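Local coordinates for serine repeat antigen 5 (Plasmodium falciparum, PDB 6X42), which is a papain-family pseudo-zymogen of the malaria parasite that probably lacks ordinary protease activity, at residues 58-71 and 272-284. Numbering follows the deposited sequence.
Sequences SKYHLETIRCMKGY and HSVVIFNVDLPMN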
ATOM      1  N   SER A  58       1.566  -0.479   4.280  1.00 12.17           N
ATOM      2  CA  SER A  58       1.663   0.827   4.918  1.00 12.71           C
ATOM      3  C   SER A  58       3.062   1.398   4.768  1.00 13.01           C
ATOM      4  O   SER A  58       3.230   2.588   4.472  1.00 14.34           O
ATOM      5  CB  SER A  58       1.286   0.730   6.395  1.00 13.13           C
ATOM      6  OG  SER A  58      -0.077   0.412   6.598  1.00 14.12           O
ATOM      7  N   LYS A  59       4.084   0.569   4.970  1.00 13.17           N
ATOM      8  CA  LYS A  59       5.450   1.068   4.866  1.00 13.44           C
ATOM      9  C   LYS A  59       5.798   1.418   3.423  1.00 13.89           C
ATOM     10  O   LYS A  59       6.539   2.380   3.173  1.00 14.57           O
ATOM     11  CB  LYS A  59       6.459   0.091   5.482  1.00 14.11           C
ATOM     12  CG  LYS A  59       6.967  -0.989   4.547  1.00 14.59           C
ATOM     13  CD  LYS A  59       7.844  -2.028   5.270  1.00 14.69           C
ATOM     14  CE  LYS A  59       8.497  -2.982   4.309  1.00 15.40           C
ATOM     15  NZ  LYS A  59       9.719  -2.395   3.698  1.00 15.34           N
ATOM     16  N   TYR A  60       5.278   0.648   2.458  1.00 13.27           N
ATOM     17  CA  TYR A  60       5.538   0.969   1.060  1.00 13.36           C
ATOM     18  C   TYR A  60       4.948   2.327   0.690  1.00 13.38           C
ATOM     19  O   TYR A  60       5.553   3.090  -0.057  1.00 13.76           O
ATOM     20  CB  TYR A  60       4.998  -0.117   0.146  1.00 13.69           C
ATOM     21  CG  TYR A  60       5.169   0.177  -1.323  1.00 13.39           C
ATOM     22  CD1 TYR A  60       6.382  -0.059  -1.982  1.00 14.46           C
ATOM     23  CD2 TYR A  60       4.132   0.741  -2.055  1.00 14.31           C
ATOM     24  CE1 TYR A  60       6.525   0.194  -3.338  1.00 16.13           C
ATOM     25  CE2 TYR A  60       4.263   0.997  -3.399  1.00 14.67           C
ATOM     26  CZ  TYR A  60       5.455   0.732  -4.045  1.00 15.32           C
ATOM     27  OH  TYR A  60       5.528   0.984  -5.401  1.00 18.10           O
ATOM     28  N   HIS A  61       3.767   2.644   1.219  1.00 13.00           N
ATOM     29  CA  HIS A  61       3.170   3.958   0.996  1.00 13.05           C
ATOM     30  C   HIS A  61       4.085   5.071   1.510  1.00 13.73           C
ATOM     31  O   HIS A  61       4.273   6.078   0.824  1.00 14.80           O
ATOM     32  CB  HIS A  61       1.774   3.965   1.624  1.00 13.62           C
ATOM     33  CG  HIS A  61       0.977   5.218   1.400  1.00 13.51           C
ATOM     34  ND1 HIS A  61       0.710   5.745   0.158  1.00 13.94           N
ATOM     35  CD2 HIS A  61       0.329   6.014   2.283  1.00 14.11           C
ATOM     36  CE1 HIS A  61      -0.034   6.834   0.296  1.00 14.30           C
ATOM     37  NE2 HIS A  61      -0.305   7.003   1.574  1.00 14.45           N
ATOM     38  N   LEU A  62       4.696   4.894   2.687  1.00 14.20           N
ATOM     39  CA  LEU A  62       5.687   5.862   3.152  1.00 15.34           C
ATOM     40  C   LEU A  62       6.938   5.861   2.277  1.00 15.27           C
ATOM     41  O   LEU A  62       7.527   6.926   2.039  1.00 16.75           O
ATOM     42  CB  LEU A  62       6.061   5.604   4.609  1.00 16.15           C
ATOM     43  CG  LEU A  62       5.053   5.945   5.685  1.00 19.97           C
ATOM     44  CD1 LEU A  62       5.687   5.727   7.059  1.00 21.41           C
ATOM     45  CD2 LEU A  62       4.590   7.399   5.541  1.00 21.29           C
ATOM     46  N   GLU A  63       7.374   4.684   1.807  1.00 15.01           N
ATOM     47  CA  GLU A  63       8.536   4.620   0.910  1.00 15.22           C
ATOM     48  C   GLU A  63       8.281   5.389  -0.396  1.00 16.23           C
ATOM     49  O   GLU A  63       9.172   6.092  -0.891  1.00 16.99           O
ATOM     50  CB  GLU A  63       8.935   3.166   0.623  1.00 15.78           C
ATOM     51  CG  GLU A  63       9.484   2.456   1.872  1.00 15.68           C
ATOM     52  CD  GLU A  63       9.412   0.930   1.818  1.00 16.05           C
ATOM     53  OE1 GLU A  63       8.925   0.377   0.798  1.00 16.27           O
ATOM     54  OE2 GLU A  63       9.854   0.281   2.806  1.00 16.46           O
ATOM     55  N   THR A  64       7.071   5.294  -0.967  1.00 15.12           N
ATOM     56  CA  THR A  64       6.823   6.048  -2.203  1.00 15.20           C
ATOM     57  C   THR A  64       6.709   7.536  -1.916  1.00 16.22           C
ATOM     58  O   THR A  64       7.151   8.353  -2.724  1.00 17.90           O
ATOM     59  CB  THR A  64       5.627   5.525  -3.020  1.00 14.99           C
ATOM     60  OG1 THR A  64       4.371   5.771  -2.364  1.00 14.94           O
ATOM     61  CG2 THR A  64       5.745   4.030  -3.309  1.00 15.33           C
ATOM     62  N   ILE A  65       6.108   7.905  -0.776  1.00 16.56           N
ATOM     63  CA  ILE A  65       6.065   9.312  -0.402  1.00 17.38           C
ATOM     64  C   ILE A  65       7.482   9.857  -0.283  1.00 18.06           C
ATOM     65  O   ILE A  65       7.778  10.959  -0.765  1.00 19.52           O
ATOM     66  CB  ILE A  65       5.256   9.509   0.895  1.00 17.13           C
ATOM     67  CG1 ILE A  65       3.760   9.295   0.639  1.00 16.61           C
ATOM     68  CG2 ILE A  65       5.543  10.879   1.486  1.00 19.30           C
ATOM     69  CD1 ILE A  65       2.910   9.125   1.884  1.00 17.47           C
ATOM     70  N   ARG A  66       8.384   9.095   0.354  1.00 18.45           N
ATOM     71  CA  ARG A  66       9.785   9.509   0.457  1.00 18.92           C
ATOM     72  C   ARG A  66      10.426   9.651  -0.919  1.00 20.49           C
ATOM     73  O   ARG A  66      11.140  10.626  -1.177  1.00 21.74           O
ATOM     74  CB  ARG A  66      10.544   8.529   1.349  1.00 19.05           C
ATOM     75  CG  ARG A  66      10.245   8.730   2.845  1.00 20.98           C
ATOM     76  CD  ARG A  66      10.945   7.709   3.741  1.00 23.93           C
ATOM     77  NE  ARG A  66      12.385   7.720   3.507  1.00 27.73           N
ATOM     78  CZ  ARG A  66      13.227   8.609   4.029  1.00 31.25           C
ATOM     79  NH1 ARG A  66      12.782   9.547   4.855  1.00 33.93           N
ATOM     80  NH2 ARG A  66      14.512   8.568   3.717  1.00 32.91           N
ATOM     81  N   CYS A  67      10.138   8.727  -1.838  1.00 19.73           N
ATOM     82  CA  CYS A  67      10.632   8.861  -3.206  1.00 20.53           C
ATOM     83  C   CYS A  67      10.122  10.145  -3.855  1.00 20.98           C
ATOM     84  O   CYS A  67      10.884  10.872  -4.504  1.00 22.70           O
ATOM     85  CB  CYS A  67      10.196   7.665  -4.052  1.00 21.23           C
ATOM     86  SG  CYS A  67      11.191   6.168  -3.925  1.00 21.50           S
ATOM     87  N   MET A  68       8.834  10.441  -3.694  1.00 20.79           N
ATOM     88  CA  MET A  68       8.266  11.638  -4.301  1.00 22.24           C
ATOM     89  C   MET A  68       8.904  12.907  -3.744  1.00 24.28           C
ATOM     90  O   MET A  68       8.927  13.931  -4.435  1.00 27.02           O
ATOM     91  CB  MET A  68       6.751  11.685  -4.058  1.00 22.58           C
ATOM     92  CG  MET A  68       5.873  10.653  -4.797  1.00 22.73           C
ATOM     93  SD  MET A  68       6.249  10.316  -6.526  1.00 24.75           S
ATOM     94  CE  MET A  68       5.623  11.787  -7.312  1.00 25.53           C
ATOM     95  N   LYS A  69       9.416  12.868  -2.509  1.00 25.13           N
ATOM     96  CA  LYS A  69      10.059  14.019  -1.878  1.00 28.19           C
ATOM     97  C   LYS A  69      11.572  14.047  -2.100  1.00 28.72           C
ATOM     98  O   LYS A  69      12.257  14.908  -1.538  1.00 29.93           O
ATOM     99  CB  LYS A  69       9.722  14.060  -0.376  1.00 31.43           C
ATOM    100  CG  LYS A  69       8.231  14.349  -0.032  1.00 34.38           C
ATOM    101  CD  LYS A  69       7.623  15.458  -0.904  1.00 40.42           C
ATOM    102  CE  LYS A  69       6.182  15.842  -0.540  1.00 43.73           C
ATOM    103  NZ  LYS A  69       5.227  15.412  -1.604  1.00 45.18           N
ATOM    104  N   GLY A  70      12.100  13.143  -2.920  1.00 27.99           N
ATOM    105  CA  GLY A  70      13.486  13.189  -3.336  1.00 28.03           C
ATOM    106  C   GLY A  70      14.457  12.345  -2.537  1.00 28.31           C
ATOM    107  O   GLY A  70      15.674  12.481  -2.731  1.00 29.25           O
ATOM    108  N   TYR A  71      13.971  11.492  -1.646  1.00 27.12           N
ATOM    109  CA  TYR A  71      14.835  10.623  -0.865  1.00 27.53           C
ATOM    110  C   TYR A  71      15.162   9.343  -1.633  1.00 27.63           C
ATOM    111  O   TYR A  71      14.497   8.980  -2.603  1.00 28.30           O
ATOM    112  CB  TYR A  71      14.183  10.287   0.480  1.00 28.49           C
ATOM    113  CG  TYR A  71      14.001  11.504   1.359  1.00 29.28           C
ATOM    114  CD1 TYR A  71      12.826  12.244   1.314  1.00 29.89           C
ATOM    115  CD2 TYR A  71      15.012  11.923   2.219  1.00 31.74           C
ATOM    116  CE1 TYR A  71      12.663  13.369   2.098  1.00 31.72           C
ATOM    117  CE2 TYR A  71      14.855  13.039   3.011  1.00 33.63           C
ATOM    118  CZ  TYR A  71      13.680  13.760   2.951  1.00 34.60           C
ATOM    119  OH  TYR A  71      13.537  14.880   3.748  1.00 37.53           O
ATOM    120  N   HIS A 272     -11.820  -3.055  -1.903  1.00 12.24           N
ATOM    121  CA  HIS A 272     -12.748  -2.754  -0.822  1.00 12.41           C
ATOM    122  C   HIS A 272     -12.635  -1.305  -0.375  1.00 12.44           C
ATOM    123  O   HIS A 272     -13.647  -0.622  -0.146  1.00 13.02           O
ATOM    124  CB  HIS A 272     -12.468  -3.708   0.345  1.00 12.79           C
ATOM    125  CG  HIS A 272     -13.329  -3.449   1.531  1.00 13.22           C
ATOM    126  ND1 HIS A 272     -13.008  -2.508   2.488  1.00 14.03           N
ATOM    127  CD2 HIS A 272     -14.528  -3.965   1.884  1.00 14.02           C
ATOM    128  CE1 HIS A 272     -13.984  -2.456   3.379  1.00 14.46           C
ATOM    129  NE2 HIS A 272     -14.911  -3.340   3.042  1.00 15.04           N
ATOM    130  N   SER A 273     -11.413  -0.832  -0.207  1.00 12.26           N
ATOM    131  CA  SER A 273     -11.154   0.460   0.389  1.00 12.82           C
ATOM    132  C   SER A 273      -9.720   0.842   0.090  1.00 12.03           C
ATOM    133  O   SER A 273      -8.879  -0.004  -0.234  1.00 12.43           O
ATOM    134  CB  SER A 273     -11.433   0.430   1.892  1.00 13.37           C
ATOM    135  OG  SER A 273     -10.807  -0.658   2.532  1.00 13.73           O
ATOM    136  N   VAL A 274      -9.452   2.138   0.223  1.00 12.52           N
ATOM    137  CA  VAL A 274      -8.103   2.667   0.130  1.00 12.96           C
ATOM    138  C   VAL A 274      -7.828   3.568   1.322  1.00 13.07           C
ATOM    139  O   VAL A 274      -8.740   4.193   1.873  1.00 14.00           O
ATOM    140  CB  VAL A 274      -7.855   3.409  -1.200  1.00 12.76           C
ATOM    141  CG1 VAL A 274      -7.971   2.475  -2.411  1.00 13.37           C
ATOM    142  CG2 VAL A 274      -8.774   4.579  -1.388  1.00 14.97           C
ATOM    143  N   VAL A 275      -6.548   3.676   1.668  1.00 13.02           N
ATOM    144  CA  VAL A 275      -6.066   4.525   2.748  1.00 13.33           C
ATOM    145  C   VAL A 275      -4.875   5.329   2.249  1.00 13.39           C
ATOM    146  O   VAL A 275      -3.989   4.797   1.565  1.00 13.29           O
ATOM    147  CB  VAL A 275      -5.684   3.708   4.003  1.00 13.22           C
ATOM    148  CG1 VAL A 275      -5.183   4.604   5.119  1.00 14.58           C
ATOM    149  CG2 VAL A 275      -6.848   2.885   4.480  1.00 15.64           C
ATOM    150  N   ILE A 276      -4.851   6.608   2.609  1.00 13.75           N
ATOM    151  CA  ILE A 276      -3.709   7.486   2.379  1.00 15.26           C
ATOM    152  C   ILE A 276      -3.244   8.054   3.714  1.00 14.29           C
ATOM    153  O   ILE A 276      -4.040   8.251   4.639  1.00 16.05           O
ATOM    154  CB  ILE A 276      -3.974   8.618   1.370  1.00 21.80           C
ATOM    155  CG1 ILE A 276      -5.033   9.570   1.865  1.00 25.43           C
ATOM    156  CG2 ILE A 276      -4.399   8.036   0.035  1.00 23.51           C
ATOM    157  CD1 ILE A 276      -5.139  10.829   1.027  1.00 27.56           C
ATOM    158  N   PHE A 277      -1.930   8.247   3.827  1.00 14.59           N
ATOM    159  CA  PHE A 277      -1.330   8.859   5.000  1.00 14.50           C
ATOM    160  C   PHE A 277      -1.104  10.340   4.748  1.00 16.01           C
ATOM    161  O   PHE A 277      -0.632  10.730   3.670  1.00 17.42           O
ATOM    162  CB  PHE A 277      -0.015   8.184   5.335  1.00 15.29           C
ATOM    163  CG  PHE A 277      -0.142   6.770   5.877  1.00 14.13           C
ATOM    164  CD1 PHE A 277      -1.323   6.279   6.418  1.00 15.36           C
ATOM    165  CD2 PHE A 277       0.970   5.932   5.874  1.00 15.23           C
ATOM    166  CE1 PHE A 277      -1.382   4.986   6.925  1.00 15.58           C
ATOM    167  CE2 PHE A 277       0.905   4.638   6.394  1.00 14.93           C
ATOM    168  CZ  PHE A 277      -0.260   4.180   6.924  1.00 15.74           C
ATOM    169  N   ASN A 278      -1.419  11.153   5.747  1.00 17.18           N
ATOM    170  CA  ASN A 278      -1.261  12.604   5.671  1.00 18.26           C
ATOM    171  C   ASN A 278      -0.039  12.982   6.500  1.00 19.44           C
ATOM    172  O   ASN A 278      -0.102  13.021   7.730  1.00 21.60           O
ATOM    173  CB  ASN A 278      -2.531  13.256   6.180  1.00 19.30           C
ATOM    174  CG  ASN A 278      -3.759  12.802   5.418  1.00 20.17           C
ATOM    175  OD1 ASN A 278      -3.754  12.754   4.192  1.00 21.39           O
ATOM    176  ND2 ASN A 278      -4.807  12.442   6.139  1.00 20.95           N
ATOM    177  N   VAL A 279       1.082  13.227   5.824  1.00 21.67           N
ATOM    178  CA  VAL A 279       2.345  13.484   6.504  1.00 25.59           C
ATOM    179  C   VAL A 279       3.012  14.741   5.963  1.00 28.05           C
ATOM    180  O   VAL A 279       2.818  15.133   4.811  1.00 29.42           O
ATOM    181  CB  VAL A 279       3.302  12.283   6.392  1.00 29.27           C
ATOM    182  CG1 VAL A 279       2.637  11.021   6.936  1.00 28.89           C
ATOM    183  CG2 VAL A 279       3.724  12.102   4.951  1.00 31.73           C
ATOM    184  N   ASP A 280       3.791  15.385   6.823  1.00 29.86           N
ATOM    185  CA  ASP A 280       4.679  16.468   6.422  1.00 32.88           C
ATOM    186  C   ASP A 280       6.088  15.902   6.388  1.00 35.73           C
ATOM    187  O   ASP A 280       6.532  15.265   7.351  1.00 36.29           O
ATOM    188  CB  ASP A 280       4.609  17.651   7.394  1.00 34.69           C
ATOM    189  CG  ASP A 280       5.626  18.752   7.066  1.00 36.30           C
ATOM    190  N   LEU A 281       6.755  16.083   5.273  1.00 37.07           N
ATOM    191  CA  LEU A 281       8.112  15.600   5.114  1.00 40.27           C
ATOM    192  C   LEU A 281       8.825  16.590   4.207  1.00 42.96           C
ATOM    193  O   LEU A 281       8.401  16.780   3.061  1.00 43.57           O
ATOM    194  CB  LEU A 281       8.099  14.206   4.488  1.00 41.53           C
ATOM    195  CG  LEU A 281       9.480  13.591   4.250  1.00 42.53           C
ATOM    196  CD1 LEU A 281      10.187  13.306   5.573  1.00 43.59           C
ATOM    197  CD2 LEU A 281       9.366  12.320   3.412  1.00 41.16           C
ATOM    198  N   PRO A 282       9.886  17.252   4.670  1.00 46.36           N
ATOM    199  CA  PRO A 282      10.581  18.208   3.798  1.00 46.35           C
ATOM    200  C   PRO A 282      11.164  17.524   2.571  1.00 45.55           C
ATOM    201  O   PRO A 282      11.546  16.349   2.609  1.00 45.58           O
ATOM    202  CB  PRO A 282      11.686  18.794   4.692  1.00 47.27           C
ATOM    203  CG  PRO A 282      11.762  17.925   5.906  1.00 48.56           C
ATOM    204  CD  PRO A 282      10.503  17.134   6.006  1.00 48.04           C
ATOM    205  N   MET A 283      11.200  18.267   1.463  1.00 45.62           N
ATOM    206  CA  MET A 283      11.923  17.805   0.287  1.00 45.67           C
ATOM    207  C   MET A 283      13.381  17.581   0.653  1.00 44.37           C
ATOM    208  O   MET A 283      13.974  18.359   1.407  1.00 43.60           O
ATOM    209  CB  MET A 283      11.837  18.835  -0.844  1.00 46.81           C
ATOM    210  CG  MET A 283      10.424  19.169  -1.272  1.00 48.55           C
ATOM    211  SD  MET A 283       9.595  17.791  -2.110  1.00 50.98           S
ATOM    212  CE  MET A 283      10.682  17.447  -3.491  1.00 49.36           C
ATOM    213  N   ASN A 284      13.955  16.511   0.123  1.00 44.98           N
ATOM    214  CA  ASN A 284      15.341  16.170   0.413  1.00 45.94           C
ATOM    215  C   ASN A 284      16.295  17.226  -0.130  1.00 48.83           C
ATOM    216  O   ASN A 284      16.253  17.554  -1.313  1.00 49.60           O
ATOM    217  CB  ASN A 284      15.671  14.810  -0.195  1.00 44.60           C
ATOM    218  CG  ASN A 284      17.018  14.297   0.238  1.00 43.81           C
ATOM    219  OD1 ASN A 284      17.583  14.765   1.225  1.00 44.92           O
ATOM    220  ND2 ASN A 284      17.541  13.327  -0.497  1.00 42.48           N
TER
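The backbone N of Phe-277 donates to NE2 of His-61 at 3.0 Å where strand 273-277 crosses helix 58-68, nearly straight and close to the imidazole plane. His-61 reaches it with CG anti to the backbone N (chi1 -176°), and its ND1 is hydrogen-bonded to Ser-188 OG. Both ring nitrogens of this buried side chain are therefore engaged, which fixes the ring's rotation. The same imidazole turns an edge to the face of Phe-277 in an offset edge-to-face pair, centroids 5.3 Å apart and planes at 61°. Ser-58 lies by the far end of the phenyl ring, its OG hydrogen-bonded to Trp-54 O in the same helix.

Beyond Phe-277 the chain runs on along the helix through apolar contacts: Val-279 meets Leu-62 and Ile-65, and Leu-281 CD2 sits 3.7 Å from both Arg-66 CG and Tyr-71 CE1. Polar bonds return at the helix C-terminus, which closes in a Schellman motif with Gly-70 at C-prime. Here Lys-69 O takes the backbone N of Asn-284 at 2.9 Å, and Gly-70 O takes Asn-284 ND2 at 3.0 Å from above its carbonyl plane. Tyr-71 OH donates to Pro-282 O at 2.7 Å. Asn-284 CB makes a CH-pi contact over the centre of the Tyr-71 ring, and its amide, 11° from the ring plane, stacks toward CD2; Arg-66 NH1 lies over the rim of the opposite face.

This joins the long helix of the papain fold to the strand that carries the C-terminal tail, with helix 99-109 packing on Leu-62 and Phe-277, strand 189-193 pairing beside Val-275, and helix 172-186 touching His-61, Ile-65 and Ile-276.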